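Long-range contacts in beta-ketoacyl-[acyl-carrier-protein] synthase FabY (Pseudomonas aeruginosa, PDB 4CW4), which catalyses the condensation of acetyl-CoA with malonyl-ACP to acetoacetyl-ACP, the step that initiates fatty acid biosynthesis: residues L9-F15 with A383-V389; R306-N312 with Q368-D374; L530-I535 with G547-R553. All coordinates share one frame; numbering follows the deposited sequence.

Contact 1: residues L9-F15 with A383-V389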
loop_
_atom_site.group_PDB
_atom_site.type_symbol
_atom_site.label_atom_id
_atom_site.label_comp_id
_atom_site.label_asym_id
_atom_site.label_seq_id
_atom_site.Cartn_x
_atom_site.Cartn_y
_atom_site.Cartn_z
ATOM N N LEU A 9 16.102 -20.641 7.848
ATOM C CA LEU A 9 16.817 -19.357 7.931
ATOM C C LEU A 9 16.756 -18.626 6.597
ATOM O O LEU A 9 17.127 -19.193 5.590
ATOM C CB LEU A 9 18.296 -19.586 8.273
ATOM C CG LEU A 9 19.187 -18.340 8.377
ATOM C CD1 LEU A 9 18.811 -17.493 9.580
ATOM C CD2 LEU A 9 20.672 -18.702 8.440
ATOM N N PRO A 10 16.279 -17.369 6.585
ATOM C CA PRO A 10 16.293 -16.625 5.321
ATOM C C PRO A 10 17.696 -16.146 4.940
ATOM O O PRO A 10 18.318 -15.351 5.670
ATOM C CB PRO A 10 15.388 -15.413 5.626
ATOM C CG PRO A 10 14.556 -15.835 6.805
ATOM C CD PRO A 10 15.514 -16.644 7.614
ATOM N N VAL A 11 18.195 -16.617 3.805
ATOM C CA VAL A 11 19.506 -16.182 3.339
ATOM C C VAL A 11 19.347 -15.355 2.068
ATOM O O VAL A 11 18.464 -15.616 1.250
ATOM C CB VAL A 11 20.490 -17.349 3.143
ATOM C CG1 VAL A 11 20.747 -18.039 4.462
ATOM C CG2 VAL A 11 20.020 -18.345 2.128
ATOM N N ILE A 12 20.202 -14.337 1.938
ATOM C CA ILE A 12 20.202 -13.450 0.790
ATOM C C ILE A 12 21.077 -14.064 -0.295
ATOM O O ILE A 12 22.292 -14.158 -0.120
ATOM C CB ILE A 12 20.728 -12.044 1.150
ATOM C CG1 ILE A 12 19.923 -11.419 2.295
ATOM C CG2 ILE A 12 20.725 -11.153 -0.106
ATOM C CD1 ILE A 12 20.580 -10.201 2.893
ATOM N N VAL A 13 20.457 -14.512 -1.385
ATOM C CA VAL A 13 21.176 -15.210 -2.450
ATOM C C VAL A 13 21.398 -14.340 -3.688
ATOM O O VAL A 13 22.107 -14.742 -4.618
ATOM C CB VAL A 13 20.478 -16.535 -2.856
ATOM C CG1 VAL A 13 20.285 -17.431 -1.627
ATOM C CG2 VAL A 13 19.146 -16.277 -3.562
ATOM N N GLY A 14 20.829 -13.136 -3.690
ATOM C CA GLY A 14 21.015 -12.209 -4.791
ATOM C C GLY A 14 20.513 -10.845 -4.380
ATOM O O GLY A 14 19.751 -10.732 -3.429
ATOM N N PHE A 15 20.941 -9.810 -5.097
ATOM C CA PHE A 15 20.477 -8.454 -4.843
ATOM C C PHE A 15 20.818 -7.585 -6.025
ATOM O O PHE A 15 21.814 -7.827 -6.719
ATOM C CB PHE A 15 21.068 -7.893 -3.537
ATOM C CG PHE A 15 22.568 -7.753 -3.540
ATOM C CD1 PHE A 15 23.383 -8.799 -3.177
ATOM C CD2 PHE A 15 23.159 -6.545 -3.894
ATOM C CE1 PHE A 15 24.756 -8.651 -3.190
ATOM C CE2 PHE A 15 24.518 -6.384 -3.897
ATOM C CZ PHE A 15 25.325 -7.449 -3.568
ATOM N N ALA A 383 23.360 -21.804 -4.083
ATOM C CA ALA A 383 23.150 -20.356 -4.095
ATOM C C ALA A 383 24.175 -19.678 -3.199
ATOM O O ALA A 383 24.517 -20.184 -2.119
ATOM C CB ALA A 383 21.763 -20.023 -3.593
ATOM N N ASP A 384 24.682 -18.545 -3.651
ATOM C CA ASP A 384 25.612 -17.792 -2.853
ATOM C C ASP A 384 24.880 -17.184 -1.662
ATOM O O ASP A 384 23.651 -17.077 -1.639
ATOM C CB ASP A 384 26.280 -16.681 -3.704
ATOM C CG ASP A 384 27.685 -16.320 -3.236
ATOM O OD1 ASP A 384 28.099 -16.701 -2.119
ATOM O OD2 ASP A 384 28.388 -15.635 -4.003
ATOM N N ILE A 385 25.655 -16.776 -0.666
ATOM C CA ILE A 385 25.107 -16.151 0.522
ATOM C C ILE A 385 25.778 -14.807 0.740
ATOM O O ILE A 385 26.979 -14.734 0.974
ATOM C CB ILE A 385 25.263 -17.066 1.757
ATOM C CG1 ILE A 385 24.362 -18.301 1.589
ATOM C CG2 ILE A 385 24.885 -16.323 3.039
ATOM C CD1 ILE A 385 24.628 -19.415 2.591
ATOM N N HIS A 386 24.977 -13.749 0.631
ATOM C CA HIS A 386 25.452 -12.385 0.804
ATOM C C HIS A 386 25.149 -11.857 2.197
ATOM O O HIS A 386 25.582 -10.771 2.568
ATOM C CB HIS A 386 24.858 -11.495 -0.284
ATOM C CG HIS A 386 25.168 -11.979 -1.662
ATOM N ND1 HIS A 386 26.411 -11.831 -2.227
ATOM C CD2 HIS A 386 24.416 -12.639 -2.577
ATOM C CE1 HIS A 386 26.416 -12.374 -3.433
ATOM N NE2 HIS A 386 25.218 -12.869 -3.675
ATOM N N GLY A 387 24.394 -12.647 2.958
ATOM C CA GLY A 387 23.985 -12.309 4.300
ATOM C C GLY A 387 22.770 -13.150 4.669
ATOM O O GLY A 387 22.285 -13.936 3.856
ATOM N N ALA A 388 22.258 -12.962 5.876
ATOM C CA ALA A 388 21.003 -13.592 6.306
ATOM C C ALA A 388 20.181 -12.561 7.063
ATOM O O ALA A 388 20.729 -11.642 7.666
ATOM C CB ALA A 388 21.269 -14.798 7.187
ATOM N N VAL A 389 18.869 -12.681 7.007
ATOM C CA VAL A 389 18.016 -11.762 7.716
ATOM C C VAL A 389 17.156 -12.549 8.701
ATOM O O VAL A 389 16.446 -13.457 8.308
ATOM C CB VAL A 389 17.141 -10.954 6.761
ATOM C CG1 VAL A 389 16.267 -10.056 7.560
ATOM C CG2 VAL A 389 17.996 -10.117 5.836
HETATM O O HOH W 1 23.076 -17.167 -5.538
#
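Ile12 holds the 383-389 segment with both backbone and side chain. Its N donates to Gly387 O at 2.9 Å, and its O accepts from His386 N at 2.8 Å in an almost straight bond (175° at the hydrogen). Because CG1 stands anti to the carbonyl carbon (chi1 -56°) and the chain runs on extended, Ile12 CD1 reaches Val389 CG2 at 3.9 Å. Val389 N adds a bond of 3.0 Å to Pro10 O, while the Pro10 ring lies against Val389 O, which has no hydrogen-bond partner in the model. Helix 288-301 packs on Pro10 and Val389, and helix 482-496 on Ile12. The pairing is short and antiparallel, and it ties the N-terminal half of the thiolase fold to the C-terminal half; just beyond it, Val13 and Gly14 both face Val371 in a classic beta bulge. Past Ile12 the partner is loop, not strand, and a water enters the contact. Val13 CG1 still rests on Ala383 CB at 3.6 Å, but the backbones are joined through the water, 2.8 Å from Val13 O and 2.8 Å from Asp384 N. On the same looser side, the partly exposed His386 ring takes the edge of Phe15 on one face: CE1 of Phe15 sits 3.7 Å from His386 CG, toward the rim, in a T-shaped stack with planes at 84°. The Asp384 carboxylate leads away to a salt bridge with Arg579.

Contact 2: residues R306-N312 with Q368-D374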
loop_
_atom_site.group_PDB
_atom_site.type_symbol
_atom_site.label_atom_id
_atom_site.label_comp_id
_atom_site.label_asym_id
_atom_site.label_seq_id
_atom_site.Cartn_x
_atom_site.Cartn_y
_atom_site.Cartn_z
ATOM N N ARG A 306 9.559 -20.450 -0.195
ATOM C CA ARG A 306 10.956 -20.840 -0.162
ATOM C C ARG A 306 11.856 -19.878 -0.920
ATOM O O ARG A 306 13.076 -19.868 -0.676
ATOM C CB ARG A 306 11.100 -22.235 -0.732
ATOM C CG ARG A 306 10.307 -23.272 0.069
ATOM C CD ARG A 306 10.708 -24.695 -0.222
ATOM N NE ARG A 306 12.018 -24.969 0.365
ATOM C CZ ARG A 306 12.564 -26.174 0.506
ATOM N NH1 ARG A 306 11.931 -27.263 0.089
ATOM N NH2 ARG A 306 13.751 -26.290 1.084
ATOM N N VAL A 307 11.278 -19.113 -1.851
ATOM C CA VAL A 307 12.013 -18.118 -2.626
ATOM C C VAL A 307 11.215 -16.846 -2.557
ATOM O O VAL A 307 10.030 -16.852 -2.896
ATOM C CB VAL A 307 12.175 -18.522 -4.107
ATOM C CG1 VAL A 307 12.996 -17.480 -4.872
ATOM C CG2 VAL A 307 12.819 -19.894 -4.195
ATOM N N VAL A 308 11.844 -15.770 -2.101
ATOM C CA VAL A 308 11.136 -14.519 -1.913
ATOM C C VAL A 308 11.915 -13.365 -2.529
ATOM O O VAL A 308 13.089 -13.158 -2.226
ATOM C CB VAL A 308 10.897 -14.187 -0.417
ATOM C CG1 VAL A 308 10.065 -12.905 -0.300
ATOM C CG2 VAL A 308 10.224 -15.335 0.309
ATOM N N ILE A 309 11.247 -12.608 -3.392
ATOM C CA ILE A 309 11.831 -11.386 -3.943
ATOM C C ILE A 309 11.210 -10.257 -3.143
ATOM O O ILE A 309 9.985 -10.103 -3.132
ATOM C CB ILE A 309 11.535 -11.222 -5.437
ATOM C CG1 ILE A 309 12.366 -12.217 -6.288
ATOM C CG2 ILE A 309 11.894 -9.805 -5.900
ATOM C CD1 ILE A 309 12.055 -13.697 -6.081
ATOM N N VAL A 310 12.045 -9.503 -2.436
ATOM C CA VAL A 310 11.574 -8.413 -1.587
ATOM C C VAL A 310 12.247 -7.120 -2.005
ATOM O O VAL A 310 13.462 -7.072 -2.148
ATOM C CB VAL A 310 11.948 -8.636 -0.102
ATOM C CG1 VAL A 310 11.279 -7.588 0.778
ATOM C CG2 VAL A 310 11.589 -10.040 0.382
ATOM N N GLY A 311 11.475 -6.066 -2.192
ATOM C CA GLY A 311 12.081 -4.799 -2.554
ATOM C C GLY A 311 11.047 -3.699 -2.658
ATOM O O GLY A 311 9.954 -3.801 -2.085
ATOM N N ASN A 312 11.382 -2.654 -3.402
ATOM C CA ASN A 312 10.494 -1.513 -3.594
ATOM C C ASN A 312 10.974 -0.723 -4.802
ATOM O O ASN A 312 12.111 -0.883 -5.269
ATOM C CB ASN A 312 10.499 -0.607 -2.356
ATOM C CG ASN A 312 9.599 -1.102 -1.244
ATOM O OD1 ASN A 312 10.068 -1.541 -0.190
ATOM N ND2 ASN A 312 8.302 -1.027 -1.464
ATOM N N GLN A 368 15.155 -1.313 -5.660
ATOM C CA GLN A 368 16.093 -2.281 -5.097
ATOM C C GLN A 368 15.343 -3.558 -4.779
ATOM O O GLN A 368 14.225 -3.488 -4.287
ATOM C CB GLN A 368 16.676 -1.748 -3.788
ATOM C CG GLN A 368 17.428 -0.438 -3.865
ATOM C CD GLN A 368 18.843 -0.601 -4.342
ATOM O OE1 GLN A 368 19.129 -1.422 -5.213
ATOM N NE2 GLN A 368 19.745 0.189 -3.780
ATOM N N TYR A 369 15.992 -4.695 -5.007
ATOM C CA TYR A 369 15.454 -6.006 -4.651
ATOM C C TYR A 369 16.518 -6.892 -4.018
ATOM O O TYR A 369 17.681 -6.862 -4.413
ATOM C CB TYR A 369 14.843 -6.716 -5.881
ATOM C CG TYR A 369 13.611 -6.010 -6.304
ATOM C CD1 TYR A 369 12.428 -6.204 -5.614
ATOM C CD2 TYR A 369 13.638 -5.080 -7.338
ATOM C CE1 TYR A 369 11.298 -5.502 -5.947
ATOM C CE2 TYR A 369 12.523 -4.376 -7.673
ATOM C CZ TYR A 369 11.358 -4.582 -6.981
ATOM O OH TYR A 369 10.210 -3.873 -7.284
ATOM N N VAL A 370 16.097 -7.690 -3.041
ATOM C CA VAL A 370 16.911 -8.806 -2.581
ATOM C C VAL A 370 16.158 -10.088 -2.890
ATOM O O VAL A 370 14.914 -10.114 -2.910
ATOM C CB VAL A 370 17.244 -8.751 -1.063
ATOM C CG1 VAL A 370 18.142 -7.535 -0.755
ATOM C CG2 VAL A 370 15.987 -8.767 -0.204
ATOM N N VAL A 371 16.915 -11.144 -3.142
ATOM C CA VAL A 371 16.350 -12.469 -3.369
ATOM C C VAL A 371 16.690 -13.303 -2.154
ATOM O O VAL A 371 17.857 -13.468 -1.839
ATOM C CB VAL A 371 16.915 -13.130 -4.630
ATOM C CG1 VAL A 371 16.209 -14.450 -4.903
ATOM C CG2 VAL A 371 16.806 -12.207 -5.822
ATOM N N LEU A 372 15.671 -13.794 -1.460
ATOM C CA LEU A 372 15.843 -14.642 -0.293
ATOM C C LEU A 372 15.488 -16.076 -0.638
ATOM O O LEU A 372 14.558 -16.336 -1.414
ATOM C CB LEU A 372 14.919 -14.202 0.851
ATOM C CG LEU A 372 14.964 -12.727 1.240
ATOM C CD1 LEU A 372 13.985 -12.443 2.371
ATOM C CD2 LEU A 372 16.400 -12.330 1.635
ATOM N N MET A 373 16.213 -17.007 -0.027
ATOM C CA MET A 373 15.813 -18.405 -0.041
ATOM C C MET A 373 15.921 -18.961 1.351
ATOM O O MET A 373 16.710 -18.476 2.138
ATOM C CB MET A 373 16.723 -19.236 -0.942
ATOM C CG MET A 373 16.591 -18.970 -2.405
ATOM S SD MET A 373 17.692 -20.027 -3.364
ATOM C CE MET A 373 17.183 -19.503 -5.013
ATOM N N ASP A 374 15.153 -19.999 1.650
ATOM C CA ASP A 374 15.443 -20.763 2.851
ATOM C C ASP A 374 16.802 -21.455 2.726
ATOM O O ASP A 374 17.294 -21.730 1.631
ATOM C CB ASP A 374 14.342 -21.771 3.171
ATOM C CG ASP A 374 14.269 -22.911 2.187
ATOM O OD1 ASP A 374 14.971 -23.947 2.382
ATOM O OD2 ASP A 374 13.490 -22.783 1.225
#
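Two antiparallel strands of the N-terminal ketosynthase half meet here, Arg306 opposite Asp374 at one end and Asn312 opposite Gln368 at the other. Val308 with Leu372, Val310 with Val370 and Asn312 with Gln368 are hydrogen-bonded pairs, each exchanging two backbone bonds; the Leu372 N to Val308 O bond is 2.8 Å and practically straight. On the face of Val310, the valine's CG2 touches Leu372 CD1 at 3.9 Å, and Phe289 and Asn292 of helix 288-301 pack over it. On the other face, Ile309 CG2 lies 3.7 Å from Tyr369 CD1. That ring leans across Gly311, whose CA is 3.4 Å from the same CD1: with no side chain on Gly311, the tyrosine can swing over the neighbouring strand and carry its hydroxyl to Ser195 and Ser226. The amides of Asn312 and Gln368 are satisfied outside the pair: ND2 of Asn312 by Gly227 O, OE1 of Gln368 by Ser24 OG and its NE2 by Asp485. Arg306, bent at chi3 (72°), brings its guanidinium side-on to Asp374, NE to OD2 at 2.8 Å and NH2 to OD1 at 2.9 Å. Both oxygens are met on their syn sides and lie close to the guanidinium plane, although the two groups' own planes are 33° apart. Asp374 is also the N-cap of helix 375-381, its OD1 accepting from Leu377 N. One buried carboxylate therefore serves both the strand pairing and the helix start; the two arginine bonds fix its rotation, and the arginine charge together with the helix end would be expected to favour its ionised form.

Contact 3: residues L530-I535 with G547-R553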
loop_
_atom_site.group_PDB
_atom_site.type_symbol
_atom_site.label_atom_id
_atom_site.label_comp_id
_atom_site.label_asym_id
_atom_site.label_seq_id
_atom_site.Cartn_x
_atom_site.Cartn_y
_atom_site.Cartn_z
ATOM N N LEU A 530 32.990 -6.608 10.822
ATOM C CA LEU A 530 31.625 -6.418 11.278
ATOM C C LEU A 530 30.790 -7.610 10.820
ATOM O O LEU A 530 30.902 -8.048 9.671
ATOM C CB LEU A 530 31.086 -5.097 10.741
ATOM C CG LEU A 530 31.729 -3.855 11.337
ATOM C CD1 LEU A 530 31.491 -2.643 10.447
ATOM C CD2 LEU A 530 31.224 -3.620 12.745
ATOM N N GLU A 531 29.978 -8.146 11.729
ATOM C CA GLU A 531 29.244 -9.390 11.499
ATOM C C GLU A 531 27.741 -9.203 11.509
ATOM O O GLU A 531 27.027 -10.060 11.023
ATOM C CB GLU A 531 29.594 -10.448 12.554
ATOM C CG GLU A 531 31.092 -10.735 12.724
ATOM C CD GLU A 531 31.717 -11.492 11.567
ATOM O OE1 GLU A 531 31.088 -11.653 10.503
ATOM O OE2 GLU A 531 32.883 -11.918 11.728
ATOM N N VAL A 532 27.277 -8.095 12.081
ATOM C CA VAL A 532 25.851 -7.846 12.231
ATOM C C VAL A 532 25.552 -6.392 11.926
ATOM O O VAL A 532 26.254 -5.511 12.403
ATOM C CB VAL A 532 25.401 -8.130 13.663
ATOM C CG1 VAL A 532 23.909 -7.763 13.877
ATOM C CG2 VAL A 532 25.666 -9.576 14.010
ATOM N N CYS A 533 24.498 -6.151 11.137
ATOM C CA CYS A 533 24.022 -4.795 10.907
ATOM C C CYS A 533 22.578 -4.647 11.359
ATOM O O CYS A 533 21.726 -5.501 11.058
ATOM C CB CYS A 533 24.095 -4.418 9.430
ATOM S SG CYS A 533 23.638 -2.691 9.121
ATOM N N PHE A 534 22.315 -3.555 12.070
ATOM C CA PHE A 534 20.964 -3.147 12.414
ATOM C C PHE A 534 20.539 -2.043 11.451
ATOM O O PHE A 534 21.133 -0.952 11.427
ATOM C CB PHE A 534 20.940 -2.649 13.846
ATOM C CG PHE A 534 21.390 -3.691 14.831
ATOM C CD1 PHE A 534 20.559 -4.733 15.162
ATOM C CD2 PHE A 534 22.649 -3.644 15.391
ATOM C CE1 PHE A 534 20.953 -5.697 16.045
ATOM C CE2 PHE A 534 23.056 -4.614 16.270
ATOM C CZ PHE A 534 22.208 -5.645 16.600
ATOM N N ILE A 535 19.523 -2.346 10.644
ATOM C CA ILE A 535 18.949 -1.384 9.707
ATOM C C ILE A 535 17.815 -0.647 10.422
ATOM O O ILE A 535 16.867 -1.292 10.887
ATOM C CB ILE A 535 18.356 -2.090 8.472
ATOM C CG1 ILE A 535 19.350 -3.059 7.812
ATOM C CG2 ILE A 535 17.864 -1.061 7.469
ATOM C CD1 ILE A 535 20.605 -2.465 7.318
ATOM N N GLY A 547 15.683 -3.822 11.344
ATOM C CA GLY A 547 16.008 -5.147 10.845
ATOM C C GLY A 547 17.376 -5.637 11.274
ATOM O O GLY A 547 18.295 -4.831 11.476
ATOM N N VAL A 548 17.518 -6.957 11.363
ATOM C CA VAL A 548 18.777 -7.598 11.735
ATOM C C VAL A 548 19.327 -8.375 10.544
ATOM O O VAL A 548 18.665 -9.268 10.007
ATOM C CB VAL A 548 18.574 -8.561 12.929
ATOM C CG1 VAL A 548 19.903 -9.184 13.340
ATOM C CG2 VAL A 548 17.955 -7.828 14.100
ATOM N N VAL A 549 20.548 -8.037 10.146
ATOM C CA VAL A 549 21.218 -8.695 9.033
ATOM C C VAL A 549 22.531 -9.284 9.533
ATOM O O VAL A 549 23.315 -8.599 10.186
ATOM C CB VAL A 549 21.529 -7.697 7.880
ATOM C CG1 VAL A 549 21.964 -8.450 6.624
ATOM C CG2 VAL A 549 20.350 -6.781 7.601
ATOM N N LEU A 550 22.746 -10.559 9.234
ATOM C CA LEU A 550 23.962 -11.279 9.595
ATOM C C LEU A 550 24.874 -11.390 8.387
ATOM O O LEU A 550 24.402 -11.509 7.258
ATOM C CB LEU A 550 23.626 -12.690 10.082
ATOM C CG LEU A 550 22.537 -12.816 11.151
ATOM C CD1 LEU A 550 22.342 -14.290 11.523
ATOM C CD2 LEU A 550 22.887 -11.969 12.373
ATOM N N SER A 551 26.186 -11.358 8.621
ATOM C CA SER A 551 27.155 -11.467 7.550
ATOM C C SER A 551 27.158 -12.852 6.913
ATOM O O SER A 551 26.699 -13.829 7.518
ATOM C CB SER A 551 28.573 -11.222 8.103
ATOM O OG SER A 551 28.929 -12.294 8.960
ATOM N N PRO A 552 27.766 -12.954 5.718
ATOM C CA PRO A 552 28.006 -14.286 5.158
ATOM C C PRO A 552 28.770 -15.224 6.095
ATOM O O PRO A 552 28.431 -16.411 6.150
ATOM C CB PRO A 552 28.801 -13.990 3.896
ATOM C CG PRO A 552 28.324 -12.647 3.479
ATOM C CD PRO A 552 28.099 -11.890 4.753
ATOM N N ARG A 553 29.768 -14.726 6.817
ATOM C CA ARG A 553 30.526 -15.606 7.697
ATOM C C ARG A 553 29.630 -16.236 8.752
ATOM O O ARG A 553 29.721 -17.435 9.006
ATOM C CB ARG A 553 31.662 -14.872 8.409
ATOM C CG ARG A 553 32.552 -15.819 9.210
ATOM C CD ARG A 553 33.709 -15.102 9.888
ATOM N NE ARG A 553 33.280 -14.508 11.153
ATOM C CZ ARG A 553 33.045 -15.197 12.263
ATOM N NH1 ARG A 553 33.192 -16.520 12.279
ATOM N NH2 ARG A 553 32.654 -14.561 13.363
#
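Glu531 and Ser551 face each other just outside the beta hairpin of strands 532-539 and 543-550, where the second strand turns into helix 552-563 with Ser551 as its N-cap. Within the hairpin, Val532 CG2 lies beside Leu550 CD2 at 4.0 Å, and on the opposite face Ile535 CG1 crosses Val549 CG2, under helix 482-496. At its end the backbones are joined by Ser551 N donating to Glu531 O, and the Glu531 side chain goes on to grip the helix start. CB lies 4.1 Å from Ser551 OG. At CG the chain bends (chi2 -71°), passing 4.2 Å from Arg553 NH2 and bringing CD to 3.4 Å from Arg553 NE. The carboxylate then divides its work. OE1 accepts from Ser551 OG at 2.7 Å, nearly along its C-O axis, so the cap residue has two roles, because the same OG takes the N-H of Ile554. OE2 makes the salt bridge to the otherwise exposed Arg553: NE stands 2.7 Å from OE2, above the carboxylate plane, while OE2 itself sits within 1° of the guanidinium plane; the NH2 bond to OE2 is weak.

Overall arrangement
The three contacts follow one another through neighbouring strands. Contacts 1 and 2, centres 9 Å apart, share the edge between strands 10-19 and 366-374, where Val13 N lies 2.8 Å from Val371 O. Contact 1 meets contact 3, 11 Å between centres, through Ala388 O and Leu550 N at 2.8 Å. Contacts 2 and 3 do not touch, their nearest atoms being about 8 Å apart, so 9-15 with 383-389 bridges them. The residues inferred or predicted to be catalytic lie nearer the outer two: the side chain of Asn312 in contact 2 is about 10 Å from that of Cys286, and that of Ile535 in contact 3 about 8 Å from that of His439. Both are about 11 Å from the side chain of His477.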